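PDB 3VW4: Rep from Escherichia coli, which binds the replication origin of plasmid ColE2-P9 through this DNA-binding domain and unwinds the duplex there, as an initiator-primase that starts plasmid replication. Local coordinates for residues Q34-V39 and S65-T70; R42-N47 and A57-I62. All blocks are in the same frame, centred on the assembly; numbering follows the deposited sequence.

Contact 1. Residues Q34-V39 and S65-T70. With nucleotides of chain D.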
ATOM      1  N   GLN A  34      11.147   2.945  20.086  1.00 10.74           N
ATOM      2  CA  GLN A  34      12.017   2.417  19.048  1.00 10.64           C
ATOM      3  C   GLN A  34      11.703   3.070  17.692  1.00  9.10           C
ATOM      4  O   GLN A  34      12.581   3.384  16.919  1.00  9.16           O
ATOM      5  CB  GLN A  34      11.955   0.893  18.973  1.00 11.25           C
ATOM      6  CG  GLN A  34      12.672   0.136  20.061  1.00 13.24           C
ATOM      7  CD  GLN A  34      13.969   0.730  20.504  1.00 14.70           C
ATOM      8  OE1 GLN A  34      14.134   0.982  21.672  1.00 16.00           O
ATOM      9  NE2 GLN A  34      14.891   0.950  19.616  1.00 14.85           N
ATOM     10  N   TRP A  35      10.429   3.288  17.442  1.00  8.02           N
ATOM     11  CA  TRP A  35       9.968   3.930  16.245  1.00  6.87           C
ATOM     12  C   TRP A  35      10.524   5.341  16.187  1.00  6.72           C
ATOM     13  O   TRP A  35      10.888   5.855  15.157  1.00  6.25           O
ATOM     14  CB  TRP A  35       8.443   3.921  16.327  1.00  6.33           C
ATOM     15  CG  TRP A  35       7.779   4.531  15.129  1.00  5.51           C
ATOM     16  CD1 TRP A  35       6.802   5.521  15.117  1.00  5.25           C
ATOM     17  CD2 TRP A  35       7.996   4.156  13.723  1.00  5.29           C
ATOM     18  NE1 TRP A  35       6.442   5.808  13.816  1.00  4.82           N
ATOM     19  CE2 TRP A  35       7.157   5.012  12.939  1.00  4.83           C
ATOM     20  CE3 TRP A  35       8.829   3.245  13.067  1.00  5.80           C
ATOM     21  CZ2 TRP A  35       7.158   4.966  11.590  1.00  4.85           C
ATOM     22  CZ3 TRP A  35       8.817   3.208  11.672  1.00  5.88           C
ATOM     23  CH2 TRP A  35       7.985   4.044  10.968  1.00  5.38           C
ATOM     24  N   LEU A  36      10.638   5.985  17.328  1.00  7.42           N
ATOM     25  CA  LEU A  36      11.068   7.370  17.312  1.00  7.51           C
ATOM     26  C   LEU A  36      12.487   7.344  16.833  1.00  7.94           C
ATOM     27  O   LEU A  36      12.838   8.136  15.948  1.00  7.44           O
ATOM     28  CB  LEU A  36      11.005   7.973  18.671  1.00  8.75           C
ATOM     29  CG  LEU A  36      10.843   9.458  18.860  1.00  9.12           C
ATOM     30  CD1 LEU A  36      11.657   9.850  20.093  1.00 11.06           C
ATOM     31  CD2 LEU A  36      11.224  10.286  17.636  1.00  8.17           C
ATOM     32  N   ASP A  37      13.303   6.436  17.386  1.00  9.11           N
ATOM     33  CA  ASP A  37      14.679   6.365  16.990  1.00 10.02           C
ATOM     34  C   ASP A  37      14.790   5.982  15.507  1.00  9.26           C
ATOM     35  O   ASP A  37      15.503   6.655  14.741  1.00  9.31           O
ATOM     36  CB  ASP A  37      15.447   5.477  17.921  1.00 11.85           C
ATOM     37  CG  ASP A  37      15.583   6.080  19.360  1.00 13.32           C
ATOM     38  OD1 ASP A  37      15.358   7.381  19.581  1.00 13.15           O
ATOM     39  OD2 ASP A  37      15.985   5.238  20.315  1.00 15.15           O
ATOM     40  N   ALA A  38      13.950   5.039  15.086  1.00  8.64           N
ATOM     41  CA  ALA A  38      13.947   4.603  13.706  1.00  8.36           C
ATOM     42  C   ALA A  38      13.753   5.751  12.702  1.00  7.39           C
ATOM     43  O   ALA A  38      14.523   5.820  11.700  1.00  7.91           O
ATOM     44  CB  ALA A  38      12.960   3.496  13.437  1.00  8.08           C
ATOM     45  N   VAL A  39      12.785   6.633  12.959  1.00  6.36           N
ATOM     46  CA  VAL A  39      12.427   7.613  11.991  1.00  5.63           C
ATOM     47  C   VAL A  39      13.483   8.721  11.954  1.00  6.12           C
ATOM     48  O   VAL A  39      14.023   9.053  10.866  1.00  6.32           O
ATOM     49  CB  VAL A  39      11.078   8.164  12.333  1.00  4.91           C
ATOM     50  CG1 VAL A  39      10.803   9.501  11.638  1.00  4.51           C
ATOM     51  CG2 VAL A  39      10.055   7.089  12.027  1.00  4.73           C
ATOM     52  N   SER A  65       8.207  14.646  14.881  1.00  8.22           N
ATOM     53  CA  SER A  65       6.958  14.968  14.252  1.00  8.15           C
ATOM     54  C   SER A  65       6.362  13.768  13.510  1.00  7.13           C
ATOM     55  O   SER A  65       5.199  13.445  13.727  1.00  7.59           O
ATOM     56  CB  SER A  65       7.145  16.109  13.277  1.00  8.20           C
ATOM     57  OG  SER A  65       5.864  16.591  12.891  1.00  9.00           O
ATOM     58  N   ILE A  66       7.146  13.109  12.651  1.00  5.94           N
ATOM     59  CA  ILE A  66       6.593  12.050  11.828  1.00  5.31           C
ATOM     60  C   ILE A  66       6.193  10.867  12.711  1.00  5.34           C
ATOM     61  O   ILE A  66       5.149  10.173  12.512  1.00  5.33           O
ATOM     62  CB  ILE A  66       7.584  11.645  10.728  1.00  4.64           C
ATOM     63  CG1 ILE A  66       7.836  12.897   9.861  1.00  4.74           C
ATOM     64  CG2 ILE A  66       7.019  10.515   9.901  1.00  4.52           C
ATOM     65  CD1 ILE A  66       8.877  12.735   8.787  1.00  4.58           C
ATOM     66  N   ALA A  67       7.035  10.656  13.715  1.00  5.46           N
ATOM     67  CA  ALA A  67       6.917   9.453  14.479  1.00  5.58           C
ATOM     68  C   ALA A  67       5.749   9.630  15.441  1.00  6.42           C
ATOM     69  O   ALA A  67       5.048   8.687  15.692  1.00  6.43           O
ATOM     70  CB  ALA A  67       8.187   9.190  15.205  1.00  5.80           C
ATOM     71  N   LYS A  68       5.494  10.829  15.938  1.00  7.37           N
ATOM     72  CA  LYS A  68       4.326  10.927  16.783  1.00  8.73           C
ATOM     73  C   LYS A  68       3.079  10.797  15.977  1.00  8.76           C
ATOM     74  O   LYS A  68       2.206   9.988  16.332  1.00  9.44           O
ATOM     75  CB  LYS A  68       4.253  12.178  17.570  1.00 10.40           C
ATOM     76  CG  LYS A  68       5.275  12.203  18.656  1.00 11.32           C
ATOM     77  CD  LYS A  68       5.751  13.629  18.860  1.00 12.53           C
ATOM     78  CE  LYS A  68       4.635  14.486  19.433  1.00 14.71           C
ATOM     79  NZ  LYS A  68       4.316  14.114  20.873  1.00 16.69           N
ATOM     80  N   TYR A  69       3.010  11.466  14.852  1.00  8.32           N
ATOM     81  CA  TYR A  69       1.820  11.385  14.033  1.00  8.79           C
ATOM     82  C   TYR A  69       1.535   9.961  13.617  1.00  8.16           C
ATOM     83  O   TYR A  69       0.436   9.465  13.867  1.00  9.03           O
ATOM     84  CB  TYR A  69       1.982  12.308  12.839  1.00  8.75           C
ATOM     85  CG  TYR A  69       0.856  12.483  11.920  1.00  9.75           C
ATOM     86  CD1 TYR A  69       0.645  11.604  10.850  1.00  9.41           C
ATOM     87  CD2 TYR A  69      -0.024  13.566  12.069  1.00 11.52           C
ATOM     88  CE1 TYR A  69      -0.448  11.799   9.978  1.00 10.75           C
ATOM     89  CE2 TYR A  69      -1.093  13.753  11.207  1.00 12.80           C
ATOM     90  CZ  TYR A  69      -1.282  12.878  10.162  1.00 12.42           C
ATOM     91  OH  TYR A  69      -2.304  13.106   9.266  1.00 14.22           O
ATOM     92  N   THR A  70       2.536   9.280  13.065  1.00  6.97           N
ATOM     93  CA  THR A  70       2.340   7.955  12.522  1.00  6.72           C
ATOM     94  C   THR A  70       2.122   6.915  13.627  1.00  7.01           C
ATOM     95  O   THR A  70       1.304   6.027  13.459  1.00  7.43           O
ATOM     96  CB  THR A  70       3.492   7.485  11.683  1.00  5.84           C
ATOM     97  OG1 THR A  70       4.645   7.464  12.537  1.00  5.43           O
ATOM     98  CG2 THR A  70       3.699   8.330  10.490  1.00  5.72           C
TER
ATOM     99  P    DA D   2      -1.004  18.949   6.309  1.00 11.13           P
ATOM    100  OP1  DA D   2      -1.499  19.661   5.143  1.00 10.96           O
ATOM    101  OP2  DA D   2      -1.783  18.827   7.593  1.00 10.40           O
ATOM    102  O5'  DA D   2      -0.764  17.463   5.722  1.00  9.41           O
ATOM    103  C5'  DA D   2       0.251  17.128   4.735  1.00  7.70           C
ATOM    104  C4'  DA D   2       0.269  15.627   4.483  1.00  7.25           C
ATOM    105  O4'  DA D   2       1.056  14.899   5.473  1.00  6.99           O
ATOM    106  C3'  DA D   2      -1.076  14.919   4.526  1.00  6.62           C
ATOM    107  O3'  DA D   2      -0.876  13.698   3.875  1.00  6.30           O
ATOM    108  C2'  DA D   2      -1.234  14.667   6.016  1.00  6.72           C
ATOM    109  C1'  DA D   2       0.183  14.319   6.450  1.00  6.36           C
ATOM    110  N9   DA D   2       0.644  14.770   7.764  1.00  5.88           N
ATOM    111  C8   DA D   2       0.249  15.817   8.549  1.00  5.63           C
ATOM    112  N7   DA D   2       0.934  15.930   9.665  1.00  5.19           N
ATOM    113  C5   DA D   2       1.891  14.931   9.569  1.00  5.16           C
ATOM    114  C6   DA D   2       2.972  14.572  10.391  1.00  5.10           C
ATOM    115  N6   DA D   2       3.261  15.171  11.553  1.00  4.92           N
ATOM    116  N1   DA D   2       3.732  13.526  10.003  1.00  5.18           N
ATOM    117  C2   DA D   2       3.415  12.888   8.874  1.00  5.14           C
ATOM    118  N3   DA D   2       2.450  13.150   8.003  1.00  5.36           N
ATOM    119  C4   DA D   2       1.725  14.207   8.407  1.00  5.51           C
ATOM    120  P    DG D   1       1.475  19.343  12.036  1.00 94.13           P
ATOM    121  OP1  DG D   1       1.831  20.495  12.939  1.00 73.72           O
ATOM    122  OP2  DG D   1       1.354  17.931  12.601  1.00 63.09           O
ATOM    123  O5'  DG D   1       0.366  19.670  10.915  1.00 56.73           O
ATOM    124  C5'  DG D   1       0.341  20.883  10.132  1.00 28.00           C
ATOM    125  C4'  DG D   1       1.085  20.704   8.828  1.00 19.14           C
ATOM    126  O4'  DG D   1       2.507  20.771   9.057  1.00 14.96           O
ATOM    127  C3'  DG D   1       0.829  19.410   8.049  1.00 14.61           C
ATOM    128  O3'  DG D   1       0.253  19.756   6.788  1.00 11.58           O
ATOM    129  C2'  DG D   1       2.214  18.830   7.773  1.00 12.82           C
ATOM    130  C1'  DG D   1       3.204  19.895   8.188  1.00 12.14           C
ATOM    131  N9   DG D   1       4.358  19.412   8.930  1.00 11.29           N
ATOM    132  C8   DG D   1       4.338  18.741  10.130  1.00 11.04           C
ATOM    133  N7   DG D   1       5.530  18.511  10.610  1.00 10.06           N
ATOM    134  C5   DG D   1       6.388  19.108   9.694  1.00 10.58           C
ATOM    135  C6   DG D   1       7.811  19.139   9.647  1.00 10.48           C
ATOM    136  O6   DG D   1       8.619  18.687  10.460  1.00 11.08           O
ATOM    137  N1   DG D   1       8.271  19.825   8.538  1.00 10.52           N
ATOM    138  C2   DG D   1       7.473  20.384   7.571  1.00 11.36           C
ATOM    139  N2   DG D   1       8.120  20.996   6.564  1.00 11.62           N
ATOM    140  N3   DG D   1       6.150  20.321   7.572  1.00 10.31           N
ATOM    141  C4   DG D   1       5.678  19.698   8.669  1.00 10.72           C
ATOM    142  P    DT D   3      -2.141  12.746   3.643  1.00  7.53           P
ATOM    143  OP1  DT D   3      -1.955  12.155   2.319  1.00  7.44           O
ATOM    144  OP2  DT D   3      -3.469  13.344   3.944  1.00  8.26           O
ATOM    145  O5'  DT D   3      -2.176  11.605   4.764  1.00  7.45           O
ATOM    146  C5'  DT D   3      -0.952  10.948   5.167  1.00  7.49           C
ATOM    147  C4'  DT D   3      -1.214   9.475   5.346  1.00  7.89           C
ATOM    148  O4'  DT D   3      -1.834   9.307   6.632  1.00  8.27           O
ATOM    149  C3'  DT D   3      -2.203   8.899   4.339  1.00  8.03           C
ATOM    150  O3'  DT D   3      -1.817   7.586   3.987  1.00  7.80           O
ATOM    151  C2'  DT D   3      -3.528   8.890   5.077  1.00  8.20           C
ATOM    152  C1'  DT D   3      -3.125   8.767   6.514  1.00  8.62           C
ATOM    153  N1   DT D   3      -3.979   9.457   7.478  1.00  9.68           N
ATOM    154  C2   DT D   3      -4.466   8.689   8.515  1.00 10.41           C
ATOM    155  O2   DT D   3      -4.236   7.500   8.630  1.00 10.20           O
ATOM    156  N3   DT D   3      -5.292   9.354   9.380  1.00 11.08           N
ATOM    157  C4   DT D   3      -5.613  10.694   9.355  1.00 11.37           C
ATOM    158  O4   DT D   3      -6.329  11.165  10.234  1.00 13.71           O
ATOM    159  C5   DT D   3      -5.091  11.437   8.233  1.00 10.37           C
ATOM    160  C7   DT D   3      -5.467  12.877   8.085  1.00  9.75           C
ATOM    161  C6   DT D   3      -4.289  10.794   7.371  1.00  9.87           C
TER

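Contact 2. Residues R42-N47 and A57-I62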
ATOM      1  N   ARG A  42      16.223   7.588   9.894  1.00  9.77           N
ATOM      2  CA  ARG A  42      15.959   7.769   8.479  1.00  9.90           C
ATOM      3  C   ARG A  42      16.035   9.254   8.010  1.00  9.49           C
ATOM      4  O   ARG A  42      16.477   9.543   6.883  1.00 10.09           O
ATOM      5  CB  ARG A  42      14.693   7.081   8.031  1.00  9.34           C
ATOM      6  CG  ARG A  42      14.533   7.311   6.565  1.00  9.90           C
ATOM      7  CD  ARG A  42      14.058   6.119   5.760  1.00 10.99           C
ATOM      8  NE  ARG A  42      14.975   5.013   5.697  1.00 12.76           N
ATOM      9  CZ  ARG A  42      15.093   4.206   4.650  1.00 14.61           C
ATOM     10  NH1 ARG A  42      14.389   4.418   3.557  1.00 14.93           N
ATOM     11  NH2 ARG A  42      15.942   3.197   4.679  1.00 16.53           N
ATOM     12  N   VAL A  43      15.716  10.179   8.900  1.00  8.84           N
ATOM     13  CA  VAL A  43      15.876  11.577   8.578  1.00  8.89           C
ATOM     14  C   VAL A  43      17.365  11.865   8.477  1.00 10.56           C
ATOM     15  O   VAL A  43      17.792  12.580   7.548  1.00 10.99           O
ATOM     16  CB  VAL A  43      15.238  12.556   9.599  1.00  8.14           C
ATOM     17  CG1 VAL A  43      15.456  13.988   9.133  1.00  8.14           C
ATOM     18  CG2 VAL A  43      13.746  12.300   9.797  1.00  7.14           C
ATOM     19  N   GLU A  44      18.158  11.315   9.389  1.00 11.92           N
ATOM     20  CA  GLU A  44      19.604  11.478   9.296  1.00 14.04           C
ATOM     21  C   GLU A  44      20.232  10.865   8.020  1.00 14.69           C
ATOM     22  O   GLU A  44      21.200  11.374   7.508  1.00 15.50           O
ATOM     23  CB  GLU A  44      20.276  10.972  10.562  1.00 16.49           C
ATOM     24  CG  GLU A  44      20.046  11.964  11.643  1.00 18.44           C
ATOM     25  CD  GLU A  44      20.363  11.481  13.053  1.00 22.61           C
ATOM     26  OE1 GLU A  44      20.463  10.233  13.356  1.00 25.57           O
ATOM     27  OE2 GLU A  44      20.509  12.391  13.928  1.00 25.95           O
ATOM     28  N   MET A  45      19.673   9.798   7.485  1.00 14.32           N
ATOM     29  CA  MET A  45      20.341   9.223   6.364  1.00 16.01           C
ATOM     30  C   MET A  45      20.126  10.125   5.144  1.00 15.42           C
ATOM     31  O   MET A  45      21.069  10.375   4.389  1.00 16.82           O
ATOM     32  CB  MET A  45      19.919   7.751   6.124  1.00 16.94           C
ATOM     33  CG  MET A  45      20.385   7.124   4.826  1.00 19.00           C
ATOM     34  SD  MET A  45      19.186   5.854   4.319  1.00 19.67           S
ATOM     35  CE  MET A  45      17.662   6.826   4.069  1.00 16.88           C
ATOM     36  N   TYR A  46      18.916  10.656   4.981  1.00 13.40           N
ATOM     37  CA  TYR A  46      18.717  11.601   3.859  1.00 13.03           C
ATOM     38  C   TYR A  46      19.523  12.888   4.022  1.00 12.66           C
ATOM     39  O   TYR A  46      20.021  13.431   3.043  1.00 13.50           O
ATOM     40  CB  TYR A  46      17.238  11.907   3.557  1.00 11.84           C
ATOM     41  CG  TYR A  46      16.471  10.722   3.088  1.00 12.51           C
ATOM     42  CD1 TYR A  46      16.737  10.108   1.872  1.00 14.52           C
ATOM     43  CD2 TYR A  46      15.477  10.206   3.862  1.00 11.59           C
ATOM     44  CE1 TYR A  46      16.012   8.987   1.462  1.00 15.60           C
ATOM     45  CE2 TYR A  46      14.748   9.124   3.471  1.00 12.31           C
ATOM     46  CZ  TYR A  46      15.001   8.508   2.280  1.00 14.38           C
ATOM     47  OH  TYR A  46      14.206   7.369   1.965  1.00 15.80           O
ATOM     48  N   ASN A  47      19.647  13.339   5.258  1.00 11.51           N
ATOM     49  CA  ASN A  47      20.239  14.595   5.549  1.00 11.30           C
ATOM     50  C   ASN A  47      21.713  14.556   5.172  1.00 13.13           C
ATOM     51  O   ASN A  47      22.261  15.524   4.706  1.00 13.63           O
ATOM     52  CB  ASN A  47      20.038  14.914   7.016  1.00 10.59           C
ATOM     53  CG  ASN A  47      20.552  16.270   7.390  1.00 10.92           C
ATOM     54  OD1 ASN A  47      20.155  17.267   6.816  1.00 10.40           O
ATOM     55  ND2 ASN A  47      21.417  16.330   8.381  1.00 12.00           N
ATOM     56  N   ALA A  57      19.972  18.389  15.821  1.00 16.51           N
ATOM     57  CA  ALA A  57      18.739  18.883  16.464  1.00 16.53           C
ATOM     58  C   ALA A  57      17.580  19.040  15.475  1.00 14.54           C
ATOM     59  O   ALA A  57      16.420  18.687  15.811  1.00 13.84           O
ATOM     60  CB  ALA A  57      18.937  20.169  17.227  1.00 18.58           C
ATOM     61  N   GLU A  58      17.849  19.531  14.274  1.00 13.91           N
ATOM     62  CA  GLU A  58      16.708  19.733  13.370  1.00 12.68           C
ATOM     63  C   GLU A  58      16.121  18.411  12.852  1.00 10.99           C
ATOM     64  O   GLU A  58      14.899  18.213  12.865  1.00 10.17           O
ATOM     65  CB  GLU A  58      17.021  20.722  12.230  1.00 13.10           C
ATOM     66  CG  GLU A  58      15.789  21.103  11.377  1.00 12.74           C
ATOM     67  CD  GLU A  58      15.919  22.474  10.703  1.00 14.13           C
ATOM     68  OE1 GLU A  58      17.046  23.101  10.828  1.00 16.30           O
ATOM     69  OE2 GLU A  58      14.925  22.959  10.091  1.00 13.83           O
ATOM     70  N   CYS A  59      17.013  17.512  12.423  1.00 10.69           N
ATOM     71  CA  CYS A  59      16.710  16.124  12.203  1.00  9.71           C
ATOM     72  C   CYS A  59      15.843  15.471  13.266  1.00  9.60           C
ATOM     73  O   CYS A  59      14.835  14.836  12.914  1.00  8.53           O
ATOM     74  CB  CYS A  59      17.987  15.378  12.079  1.00 10.58           C
ATOM     75  SG  CYS A  59      18.874  15.796  10.542  1.00 10.56           S
ATOM     76  N   ARG A  60      16.156  15.666  14.545  1.00 10.90           N
ATOM     77  CA  ARG A  60      15.314  15.109  15.625  1.00 11.12           C
ATOM     78  C   ARG A  60      13.938  15.669  15.611  1.00 10.35           C
ATOM     79  O   ARG A  60      12.950  14.898  15.716  1.00  9.73           O
ATOM     80  CB  ARG A  60      15.905  15.243  17.021  1.00 13.44           C
ATOM     81  CG  ARG A  60      17.244  14.518  17.134  1.00 14.97           C
ATOM     82  CD  ARG A  60      17.878  14.426  18.525  1.00 17.70           C
ATOM     83  NE  ARG A  60      19.287  14.894  18.456  1.00 19.73           N
ATOM     84  CZ  ARG A  60      19.733  16.014  19.028  1.00 21.77           C
ATOM     85  NH1 ARG A  60      18.875  16.774  19.713  1.00 22.55           N
ATOM     86  NH2 ARG A  60      21.024  16.392  18.939  1.00 23.65           N
ATOM     87  N   ALA A  61      13.837  16.974  15.451  1.00 10.56           N
ATOM     88  CA  ALA A  61      12.535  17.621  15.459  1.00 10.38           C
ATOM     89  C   ALA A  61      11.670  17.063  14.299  1.00  8.68           C
ATOM     90  O   ALA A  61      10.560  16.616  14.546  1.00  8.41           O
ATOM     91  CB  ALA A  61      12.684  19.144  15.401  1.00 11.36           C
ATOM     92  N   ILE A  62      12.196  17.024  13.061  1.00  7.69           N
ATOM     93  CA  ILE A  62      11.368  16.601  11.958  1.00  6.68           C
ATOM     94  C   ILE A  62      10.982  15.117  12.165  1.00  6.09           C
ATOM     95  O   ILE A  62       9.845  14.644  11.883  1.00  5.64           O
ATOM     96  CB  ILE A  62      11.873  16.985  10.489  1.00  6.20           C
ATOM     97  CG1 ILE A  62      12.078  15.787   9.690  1.00  5.52           C
ATOM     98  CG2 ILE A  62      13.074  17.928  10.326  1.00  6.75           C
ATOM     99  CD1 ILE A  62      10.764  15.520   9.089  1.00  5.32           C
TER

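Contact 1. Residues Q34-V39 and S65-T70
Trp35 points the edge of its indole at Thr70, the two side chains crossing at about a right angle. NE1 lies 2.8 Å from Thr70 OG1, which sits in the ring plane, and the N-H...O angle of 161° makes the bond nearly straight. With CG anti to the backbone N (chi1 -179°), the indole extends across to the second helix. Threonine suits the far end: its hydroxyl accepts from the indole and donates to Ile66 O (OG1 to O 2.8 Å). That carbonyl also takes the backbone N of Thr70, from the opposite face of its plane. Helices 32-49 and 56-73 form a helical hairpin with crossing arms, segment axes 8.8 Å apart and 139° between their directions; small Ala67 permits this approach. Its CB stands above the indole plane just beyond the rim, 3.9 Å from Trp35 CD1, and 4.0 Å from Leu36 CD2. Val39 reaches Ile66 with CG1, 4.0 Å from Ile66 CB, while its CG2 sits over the same face of the indole, toward the rim. On another side of helix 56-73, adenine DA2 of chain D lies over the face of Tyr69, and Ser65 OG donates to N7 of DG1 of chain D, 3.0 Å away.

Contact 2. Residues R42-N47 and A57-I62
The helical hairpin made by helices 32-49 and 56-73, part of the region that resembles the primase C-terminal family, is joined near its turn by the packing of 42-47 against 57-62. The two segments cross with 132° between their directions, running roughly opposite ways, with axes 9.2 Å apart at their closest. Cys59 is central to this contact: it is compact enough to lie among Val43, Glu44 and Asn47, which stand at i, i+1 and i+4 on one side of their helix. Its SG, anti to the carbonyl carbon (chi1 -69°), reaches toward Asn47, whose amide nitrogen ND2 lies 3.4 Å from it. This is a packing contact; the polar end of Asn47 is engaged elsewhere, OD1 accepting from the backbone N of Leu54 in the connection between the helices. An asparagine therefore suits a buried place beside a turn, where its amide oxygen can accept from a backbone N-H. Val43 turns both methyls to the partner helix: CG1 and CG2 each lie 3.9 Å from Ile62 CG1, the two branched chains crossing obliquely, and CG1 also packs against Cys59. At the margin, the aliphatic CG of Glu44 rests against Cys59 CB at 4.0 Å, and its carboxylate lies on the side of Arg60, OE2 5.3 Å from NE, too far for a salt bridge. Helix 7-24 packs against both partners, receiving Tyr46 on Leu13 and Val17, and Ile62 on Asn10.

Contacts 1 and 2 are successive levels of one hairpin, with centres 11 Å apart: contact 2 is nested inside the loop closed by contact 1 and lies nearer the turn. Their segments touch one another only by adjoining in sequence, but helix 7-24 bridges the levels. Its Val17 meets Ile66 of contact 1 and Tyr46 of contact 2, and its Trp20 meets Val39 and Arg42. Both levels also border the origin DNA through helix 56-73. Contact 1 supplies Ser65 and Tyr69, whereas contact 2, whose nearest atom is about 4 Å from nucleic acid, packs Ile62 on a guanine base. The hairpin thus presents one helix to the DNA and backs it with the other.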